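Local coordinates for protein 3-methyladenine DNA glycosylase (Helicobacter pylori, PDB 1PU6) that excises 3-methyladenine from alkylated DNA as a helix-hairpin-helix glycosylase of base excision repair, at residues Phe5-Ala10 and Tyr154-Lys159; Lys9-Leu14 and Val207-Gln212. All coordinates share one frame; numbering follows the deposited sequence.

Contact 1: residues Phe5-Ala10 and Tyr154-Lys159; sequences FEILKA and YLFLKK
Ile7 sends its two branches to two different partners on the helix of residues 151-159, and its first torsion (chi1 -67°) divides the work: CG2 lies anti to the backbone N, while CG1 swings beside that nitrogen and carries CD1 outward on an extended chain. On the other side Phe156 holds CG anti to its own backbone N (chi1 174°), which stretches the ring away from its helix toward Ile7. Ile7 CG2 then rests 3.6 Å from Phe156 CE1 and 3.9 Å from Phe156 CZ, meeting the ring obliquely at its far end; the two side chains run past each other in opposite directions. The second branch ends in Ile7 CD1, 3.6 Å from Leu157 CD2, where the side chains cross at about a right angle. Neither backbone comes close, since the nearest alpha carbons, Ile7 CA and Leu157 CA, are 9.3 Å apart, and no hydrogen bond joins the two segments; the contact is wholly apolar. A beta-branched isoleucine suits this position because CG2 and the CG1-CD1 arm diverge from one CB, and one residue thereby meets two neighbours, whereas the long, flat phenylalanine carries its far ring carbons, CE1 and CZ, to Ile7. Phe173 of helix 167-179 touches both Ile7 and Leu157, and Phe202 of helix 195-203 also packs on Ile7. Within the first segment Glu6 is paired with Lys9, Lys9 NZ lying 3.2 Å from Glu6 OE1. Such interlocking of aliphatic and aromatic side chains forms a peripheral hydrophobic layer joining the N-terminal helix to helix 151-159 in the all-helical HhH-GPD glycosylase fold.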
ATOM      1  N   PHE A   5      14.225  13.987   4.877  1.00 18.92           N
ATOM      2  CA  PHE A   5      14.352  13.863   6.330  1.00 19.26           C
ATOM      3  C   PHE A   5      13.784  15.093   7.019  1.00 19.66           C
ATOM      4  O   PHE A   5      13.103  14.985   8.046  1.00 18.91           O
ATOM      5  CB  PHE A   5      15.818  13.607   6.762  1.00 19.68           C
ATOM      6  CG  PHE A   5      15.984  13.498   8.247  1.00 23.87           C
ATOM      7  CD1 PHE A   5      16.811  14.384   8.931  1.00 26.91           C
ATOM      8  CD2 PHE A   5      15.267  12.548   8.971  1.00 27.18           C
ATOM      9  CE1 PHE A   5      16.944  14.284  10.359  1.00 29.69           C
ATOM     10  CE2 PHE A   5      15.387  12.456  10.359  1.00 29.15           C
ATOM     11  CZ  PHE A   5      16.219  13.309  11.042  1.00 27.27           C
ATOM     12  N   GLU A   6      13.997  16.267   6.425  1.00 19.99           N
ATOM     13  CA  GLU A   6      13.322  17.493   6.927  1.00 20.13           C
ATOM     14  C   GLU A   6      11.786  17.429   6.890  1.00 20.44           C
ATOM     15  O   GLU A   6      11.116  17.858   7.869  1.00 20.56           O
ATOM     16  CB  GLU A   6      13.852  18.749   6.257  1.00 23.11           C
ATOM     17  CG  GLU A   6      15.370  18.895   6.380  1.00 27.59           C
ATOM     18  CD  GLU A   6      15.821  19.161   7.813  1.00 36.23           C
ATOM     19  OE1 GLU A   6      16.930  18.700   8.170  1.00 38.78           O
ATOM     20  OE2 GLU A   6      15.072  19.826   8.591  1.00 40.87           O
ATOM     21  N   ILE A   7      11.251  16.852   5.809  1.00 17.51           N
ATOM     22  CA  ILE A   7       9.810  16.700   5.637  1.00 17.74           C
ATOM     23  C   ILE A   7       9.297  15.706   6.693  1.00 17.13           C
ATOM     24  O   ILE A   7       8.262  15.965   7.317  1.00 16.99           O
ATOM     25  CB  ILE A   7       9.473  16.220   4.195  1.00 18.18           C
ATOM     26  CG1 ILE A   7       9.835  17.327   3.185  1.00 18.65           C
ATOM     27  CG2 ILE A   7       7.984  15.798   4.063  1.00 17.87           C
ATOM     28  CD1 ILE A   7       9.760  16.893   1.740  1.00 20.98           C
ATOM     29  N   LEU A   8      10.006  14.575   6.869  1.00 16.77           N
ATOM     30  CA  LEU A   8       9.618  13.582   7.884  1.00 16.37           C
ATOM     31  C   LEU A   8       9.531  14.233   9.276  1.00 17.49           C
ATOM     32  O   LEU A   8       8.510  14.068   9.992  1.00 18.23           O
ATOM     33  CB  LEU A   8      10.573  12.393   7.916  1.00 15.18           C
ATOM     34  CG  LEU A   8      10.284  11.357   9.028  1.00 15.53           C
ATOM     35  CD1 LEU A   8       8.833  10.781   8.963  1.00 18.37           C
ATOM     36  CD2 LEU A   8      11.289  10.173   8.965  1.00 18.43           C
ATOM     37  N   LYS A   9      10.566  14.981   9.672  1.00 17.96           N
ATOM     38  CA  LYS A   9      10.496  15.658  10.975  1.00 18.27           C
ATOM     39  C   LYS A   9       9.278  16.605  11.080  1.00 18.49           C
ATOM     40  O   LYS A   9       8.574  16.644  12.126  1.00 18.32           O
ATOM     41  CB  LYS A   9      11.814  16.439  11.228  1.00 19.91           C
ATOM     42  CG  LYS A   9      13.005  15.540  11.515  1.00 22.33           C
ATOM     43  CD  LYS A   9      14.259  16.315  11.952  1.00 25.14           C
ATOM     44  CE  LYS A   9      14.843  17.071  10.771  1.00 28.64           C
ATOM     45  NZ  LYS A   9      16.015  17.936  11.108  1.00 32.41           N
ATOM     46  N   ALA A  10       9.040  17.397  10.031  1.00 18.55           N
ATOM     47  CA  ALA A  10       7.912  18.347  10.046  1.00 18.98           C
ATOM     48  C   ALA A  10       6.567  17.647  10.179  1.00 18.59           C
ATOM     49  O   ALA A  10       5.701  18.054  10.998  1.00 20.02           O
ATOM     50  CB  ALA A  10       7.937  19.217   8.771  1.00 20.30           C
ATOM     51  N   TYR A 154       3.318  13.698  -4.944  1.00 18.31           N
ATOM     52  CA  TYR A 154       3.718  14.618  -5.999  1.00 19.03           C
ATOM     53  C   TYR A 154       3.239  16.040  -5.722  1.00 20.19           C
ATOM     54  O   TYR A 154       4.027  16.975  -5.828  1.00 20.62           O
ATOM     55  CB  TYR A 154       3.191  14.121  -7.368  1.00 19.81           C
ATOM     56  CG  TYR A 154       3.410  15.117  -8.459  1.00 21.62           C
ATOM     57  CD1 TYR A 154       4.670  15.331  -9.020  1.00 24.59           C
ATOM     58  CD2 TYR A 154       2.336  15.872  -8.918  1.00 25.64           C
ATOM     59  CE1 TYR A 154       4.835  16.294 -10.034  1.00 27.74           C
ATOM     60  CE2 TYR A 154       2.474  16.784  -9.897  1.00 29.34           C
ATOM     61  CZ  TYR A 154       3.722  17.019 -10.453  1.00 30.10           C
ATOM     62  OH  TYR A 154       3.788  17.978 -11.425  1.00 34.10           O
ATOM     63  N   LEU A 155       1.951  16.198  -5.432  1.00 20.64           N
ATOM     64  CA  LEU A 155       1.346  17.516  -5.238  1.00 22.78           C
ATOM     65  C   LEU A 155       1.863  18.158  -3.986  1.00 22.49           C
ATOM     66  O   LEU A 155       2.072  19.379  -3.985  1.00 23.41           O
ATOM     67  CB  LEU A 155      -0.195  17.412  -5.142  1.00 23.01           C
ATOM     68  CG  LEU A 155      -0.917  17.049  -6.457  1.00 25.19           C
ATOM     69  CD1 LEU A 155      -2.386  16.786  -6.204  1.00 28.84           C
ATOM     70  CD2 LEU A 155      -0.739  18.161  -7.517  1.00 27.05           C
ATOM     71  N   PHE A 156       2.068  17.350  -2.920  1.00 22.61           N
ATOM     72  CA  PHE A 156       2.651  17.812  -1.649  1.00 22.22           C
ATOM     73  C   PHE A 156       4.061  18.394  -1.879  1.00 22.34           C
ATOM     74  O   PHE A 156       4.377  19.502  -1.415  1.00 22.71           O
ATOM     75  CB  PHE A 156       2.664  16.630  -0.636  1.00 22.12           C
ATOM     76  CG  PHE A 156       3.366  16.940   0.668  1.00 22.75           C
ATOM     77  CD1 PHE A 156       4.746  16.784   0.803  1.00 26.96           C
ATOM     78  CD2 PHE A 156       2.630  17.367   1.767  1.00 25.28           C
ATOM     79  CE1 PHE A 156       5.376  17.090   2.017  1.00 28.82           C
ATOM     80  CE2 PHE A 156       3.244  17.646   2.993  1.00 25.89           C
ATOM     81  CZ  PHE A 156       4.611  17.504   3.128  1.00 24.76           C
ATOM     82  N   LEU A 157       4.912  17.681  -2.611  1.00 22.26           N
ATOM     83  CA  LEU A 157       6.277  18.171  -2.864  1.00 23.00           C
ATOM     84  C   LEU A 157       6.275  19.376  -3.796  1.00 24.55           C
ATOM     85  O   LEU A 157       7.028  20.329  -3.560  1.00 24.73           O
ATOM     86  CB  LEU A 157       7.123  17.071  -3.465  1.00 24.48           C
ATOM     87  CG  LEU A 157       8.266  16.406  -2.765  1.00 29.94           C
ATOM     88  CD1 LEU A 157       9.180  15.641  -3.800  1.00 25.11           C
ATOM     89  CD2 LEU A 157       9.110  17.310  -1.821  1.00 26.97           C
ATOM     90  N   LYS A 158       5.384  19.367  -4.793  1.00 24.02           N
ATOM     91  CA  LYS A 158       5.230  20.488  -5.739  1.00 26.48           C
ATOM     92  C   LYS A 158       4.883  21.768  -4.991  1.00 27.71           C
ATOM     93  O   LYS A 158       5.403  22.848  -5.332  1.00 29.44           O
ATOM     94  CB  LYS A 158       4.161  20.148  -6.808  1.00 27.07           C
ATOM     95  CG  LYS A 158       3.916  21.205  -7.928  1.00 30.09           C
ATOM     96  CD  LYS A 158       2.677  20.876  -8.749  1.00 35.41           C
ATOM     97  CE  LYS A 158       2.321  22.052  -9.704  1.00 41.77           C
ATOM     98  NZ  LYS A 158       1.315  21.668 -10.762  1.00 47.43           N
ATOM     99  N   LYS A 159       4.030  21.677  -3.966  1.00 27.81           N
ATOM    100  CA  LYS A 159       3.656  22.870  -3.190  1.00 30.54           C
ATOM    101  C   LYS A 159       4.869  23.425  -2.445  1.00 30.88           C
ATOM    102  O   LYS A 159       4.976  24.650  -2.229  1.00 32.12           O
ATOM    103  CB  LYS A 159       2.499  22.572  -2.244  1.00 30.24           C
ATOM    104  CG  LYS A 159       2.025  23.788  -1.415  1.00 33.24           C
TER

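Contact 2: residues Lys9-Leu14 and Val207-Gln212; sequences KALKSL and VEFSKQ
Leu11 and Leu14 both meet the Phe209 ring at CD2, joining residues 9-14 to helix 207-215 in this all-helical HhH-GPD glycosylase. Leu11 CD2 lies 3.9 Å from Phe209 CD2 in an oblique approach, the two side chains crossing at about a right angle. Leu14 CD1 comes to the ring edge, close to its plane, and sits 4.0 Å from Phe209 CD2. Leucine suits these places because its branched end carries a methyl to the ring without bringing a polar group, and Phe209 supplies the reach: its CG stands anti to the backbone N (chi1 179°), extending the ring toward Leu11, whose CA is 8.2 Å from Phe209 CA. Further out, Phe156 of helix 151-159 meets the Phe209 ring edge-to-face and also touches Leu11, while Leu16 and Ile206 add to the cover of Leu11. Helix 207-215 is tied elsewhere by polar groups, Glu208 bonding to Trp24 and Lys211 forming a salt bridge with Glu46. Leu14 is held through its backbone, Leu14 N bonding to Leu11 O at 3.0 Å. Beside it, the short side chain of Ser13 folds back and donates a hydrogen bond from its OG to Ala10 O, 2.7 Å away.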
ATOM      1  N   LYS A   9      10.566  14.981   9.672  1.00 17.96           N
ATOM      2  CA  LYS A   9      10.496  15.658  10.975  1.00 18.27           C
ATOM      3  C   LYS A   9       9.278  16.605  11.080  1.00 18.49           C
ATOM      4  O   LYS A   9       8.574  16.644  12.126  1.00 18.32           O
ATOM      5  CB  LYS A   9      11.814  16.439  11.228  1.00 19.91           C
ATOM      6  CG  LYS A   9      13.005  15.540  11.515  1.00 22.33           C
ATOM      7  CD  LYS A   9      14.259  16.315  11.952  1.00 25.14           C
ATOM      8  CE  LYS A   9      14.843  17.071  10.771  1.00 28.64           C
ATOM      9  NZ  LYS A   9      16.015  17.936  11.108  1.00 32.41           N
ATOM     10  N   ALA A  10       9.040  17.397  10.031  1.00 18.55           N
ATOM     11  CA  ALA A  10       7.912  18.347  10.046  1.00 18.98           C
ATOM     12  C   ALA A  10       6.567  17.647  10.179  1.00 18.59           C
ATOM     13  O   ALA A  10       5.701  18.054  10.998  1.00 20.02           O
ATOM     14  CB  ALA A  10       7.937  19.217   8.771  1.00 20.30           C
ATOM     15  N   LEU A  11       6.386  16.573   9.433  1.00 16.72           N
ATOM     16  CA  LEU A  11       5.112  15.867   9.491  1.00 16.42           C
ATOM     17  C   LEU A  11       4.956  15.139  10.838  1.00 17.13           C
ATOM     18  O   LEU A  11       3.833  15.108  11.440  1.00 17.49           O
ATOM     19  CB  LEU A  11       4.995  14.884   8.324  1.00 17.44           C
ATOM     20  CG  LEU A  11       4.788  15.533   6.929  1.00 17.93           C
ATOM     21  CD1 LEU A  11       4.880  14.476   5.828  1.00 20.42           C
ATOM     22  CD2 LEU A  11       3.418  16.267   6.861  1.00 20.70           C
ATOM     23  N   LYS A  12       6.065  14.576  11.333  1.00 17.94           N
ATOM     24  CA  LYS A  12       6.055  13.901  12.616  1.00 18.62           C
ATOM     25  C   LYS A  12       5.555  14.859  13.729  1.00 19.46           C
ATOM     26  O   LYS A  12       4.798  14.456  14.652  1.00 20.66           O
ATOM     27  CB  LYS A  12       7.457  13.388  12.960  1.00 19.49           C
ATOM     28  CG  LYS A  12       7.571  12.649  14.291  1.00 21.73           C
ATOM     29  CD  LYS A  12       6.858  11.323  14.211  1.00 24.90           C
ATOM     30  CE  LYS A  12       7.476  10.320  15.196  1.00 28.60           C
ATOM     31  NZ  LYS A  12       6.792  10.525  16.472  1.00 35.77           N
ATOM     32  N   SER A  13       5.972  16.108  13.634  1.00 19.40           N
ATOM     33  CA  SER A  13       5.617  17.108  14.665  1.00 20.33           C
ATOM     34  C   SER A  13       4.114  17.429  14.703  1.00 20.51           C
ATOM     35  O   SER A  13       3.625  18.010  15.667  1.00 21.60           O
ATOM     36  CB  SER A  13       6.436  18.371  14.427  1.00 20.65           C
ATOM     37  OG  SER A  13       5.814  19.164  13.431  1.00 25.45           O
ATOM     38  N   LEU A  14       3.375  17.060  13.658  1.00 20.46           N
ATOM     39  CA  LEU A  14       1.920  17.342  13.630  1.00 20.36           C
ATOM     40  C   LEU A  14       1.025  16.264  14.267  1.00 22.85           C
ATOM     41  O   LEU A  14      -0.195  16.482  14.433  1.00 22.50           O
ATOM     42  CB  LEU A  14       1.449  17.554  12.177  1.00 21.05           C
ATOM     43  CG  LEU A  14       2.147  18.658  11.389  1.00 20.81           C
ATOM     44  CD1 LEU A  14       1.570  18.647   9.911  1.00 24.38           C
ATOM     45  CD2 LEU A  14       1.974  19.999  12.131  1.00 25.17           C
ATOM     46  N   VAL A 207      -0.445  11.130   3.099  1.00 15.17           N
ATOM     47  CA  VAL A 207      -1.858  10.960   2.732  1.00 17.14           C
ATOM     48  C   VAL A 207      -2.818  11.659   3.704  1.00 18.24           C
ATOM     49  O   VAL A 207      -3.772  12.362   3.271  1.00 20.26           O
ATOM     50  CB  VAL A 207      -2.221   9.465   2.591  1.00 15.05           C
ATOM     51  CG1 VAL A 207      -3.766   9.329   2.315  1.00 19.51           C
ATOM     52  CG2 VAL A 207      -1.331   8.851   1.477  1.00 15.98           C
ATOM     53  N   GLU A 208      -2.597  11.509   5.012  1.00 19.32           N
ATOM     54  CA  GLU A 208      -3.509  12.146   5.991  1.00 21.49           C
ATOM     55  C   GLU A 208      -3.462  13.641   5.874  1.00 22.25           C
ATOM     56  O   GLU A 208      -4.538  14.296   5.863  1.00 21.88           O
ATOM     57  CB  GLU A 208      -3.207  11.700   7.419  1.00 22.55           C
ATOM     58  CG  GLU A 208      -3.443  10.199   7.618  1.00 25.59           C
ATOM     59  CD  GLU A 208      -4.905   9.746   7.466  1.00 30.77           C
ATOM     60  OE1 GLU A 208      -5.087   8.471   7.413  1.00 32.71           O
ATOM     61  OE2 GLU A 208      -5.863  10.603   7.417  1.00 32.62           O
ATOM     62  N   PHE A 209      -2.239  14.192   5.712  1.00 21.28           N
ATOM     63  CA  PHE A 209      -2.083  15.635   5.501  1.00 21.47           C
ATOM     64  C   PHE A 209      -2.877  16.090   4.259  1.00 22.45           C
ATOM     65  O   PHE A 209      -3.616  17.102   4.316  1.00 24.11           O
ATOM     66  CB  PHE A 209      -0.582  15.982   5.441  1.00 21.00           C
ATOM     67  CG  PHE A 209      -0.312  17.413   5.202  1.00 23.17           C
ATOM     68  CD1 PHE A 209      -0.392  17.976   3.909  1.00 23.32           C
ATOM     69  CD2 PHE A 209       0.049  18.211   6.276  1.00 22.06           C
ATOM     70  CE1 PHE A 209      -0.146  19.327   3.721  1.00 26.68           C
ATOM     71  CE2 PHE A 209       0.320  19.553   6.108  1.00 27.55           C
ATOM     72  CZ  PHE A 209       0.223  20.123   4.821  1.00 28.15           C
ATOM     73  N   SER A 210      -2.776  15.325   3.172  1.00 23.33           N
ATOM     74  CA  SER A 210      -3.418  15.721   1.903  1.00 25.33           C
ATOM     75  C   SER A 210      -4.952  15.613   1.910  1.00 26.90           C
ATOM     76  O   SER A 210      -5.659  16.484   1.336  1.00 28.51           O
ATOM     77  CB  SER A 210      -2.800  14.910   0.767  1.00 25.88           C
ATOM     78  OG  SER A 210      -1.402  15.103   0.762  1.00 27.17           O
ATOM     79  N   LYS A 211      -5.492  14.578   2.554  1.00 27.83           N
ATOM     80  CA  LYS A 211      -6.970  14.393   2.620  1.00 29.21           C
ATOM     81  C   LYS A 211      -7.626  15.469   3.422  1.00 30.30           C
ATOM     82  O   LYS A 211      -8.749  15.918   3.087  1.00 30.98           O
ATOM     83  CB  LYS A 211      -7.351  13.059   3.262  1.00 29.78           C
ATOM     84  CG  LYS A 211      -7.046  11.922   2.374  1.00 31.89           C
ATOM     85  CD  LYS A 211      -7.603  10.641   2.918  1.00 38.31           C
ATOM     86  CE  LYS A 211      -7.801   9.652   1.791  1.00 41.95           C
ATOM     87  NZ  LYS A 211      -8.167   8.326   2.373  1.00 48.65           N
ATOM     88  N   GLN A 212      -6.972  15.871   4.501  1.00 30.69           N
ATOM     89  CA  GLN A 212      -7.484  16.978   5.318  1.00 32.85           C
ATOM     90  C   GLN A 212      -7.421  18.313   4.591  1.00 33.11           C
ATOM     91  O   GLN A 212      -8.341  19.147   4.699  1.00 33.71           O
ATOM     92  CB  GLN A 212      -6.686  17.087   6.609  1.00 31.80           C
ATOM     93  CG  GLN A 212      -7.049  15.991   7.576  1.00 35.92           C
ATOM     94  CD  GLN A 212      -6.171  15.978   8.811  0.50 37.44           C
ATOM     95  OE1 GLN A 212      -5.711  14.908   9.240  0.50 39.04           O
ATOM     96  NE2 GLN A 212      -5.932  17.155   9.388  0.50 39.23           N
TER

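From the N terminus, helix 4-12 enters both contacts, one after the other. Its residues 5-10 meet residues 154-159 in contact 1, closing a loop of 143 intervening residues that contains most of the HhH-GPD region. Residues 9-14 meet 207-212 in contact 2, closing a longer loop of 192 residues. The two loops start from the same stretch, sharing Lys9 and Ala10, and overlap along most of their length, contact 2 reaching further along the chain. Their centres are 9 Å apart, and the two contacts touch. The N-terminal helix is thus tied to helix 151-159 and to helix 207-215, bringing the first and last helices together beside helix 151-159.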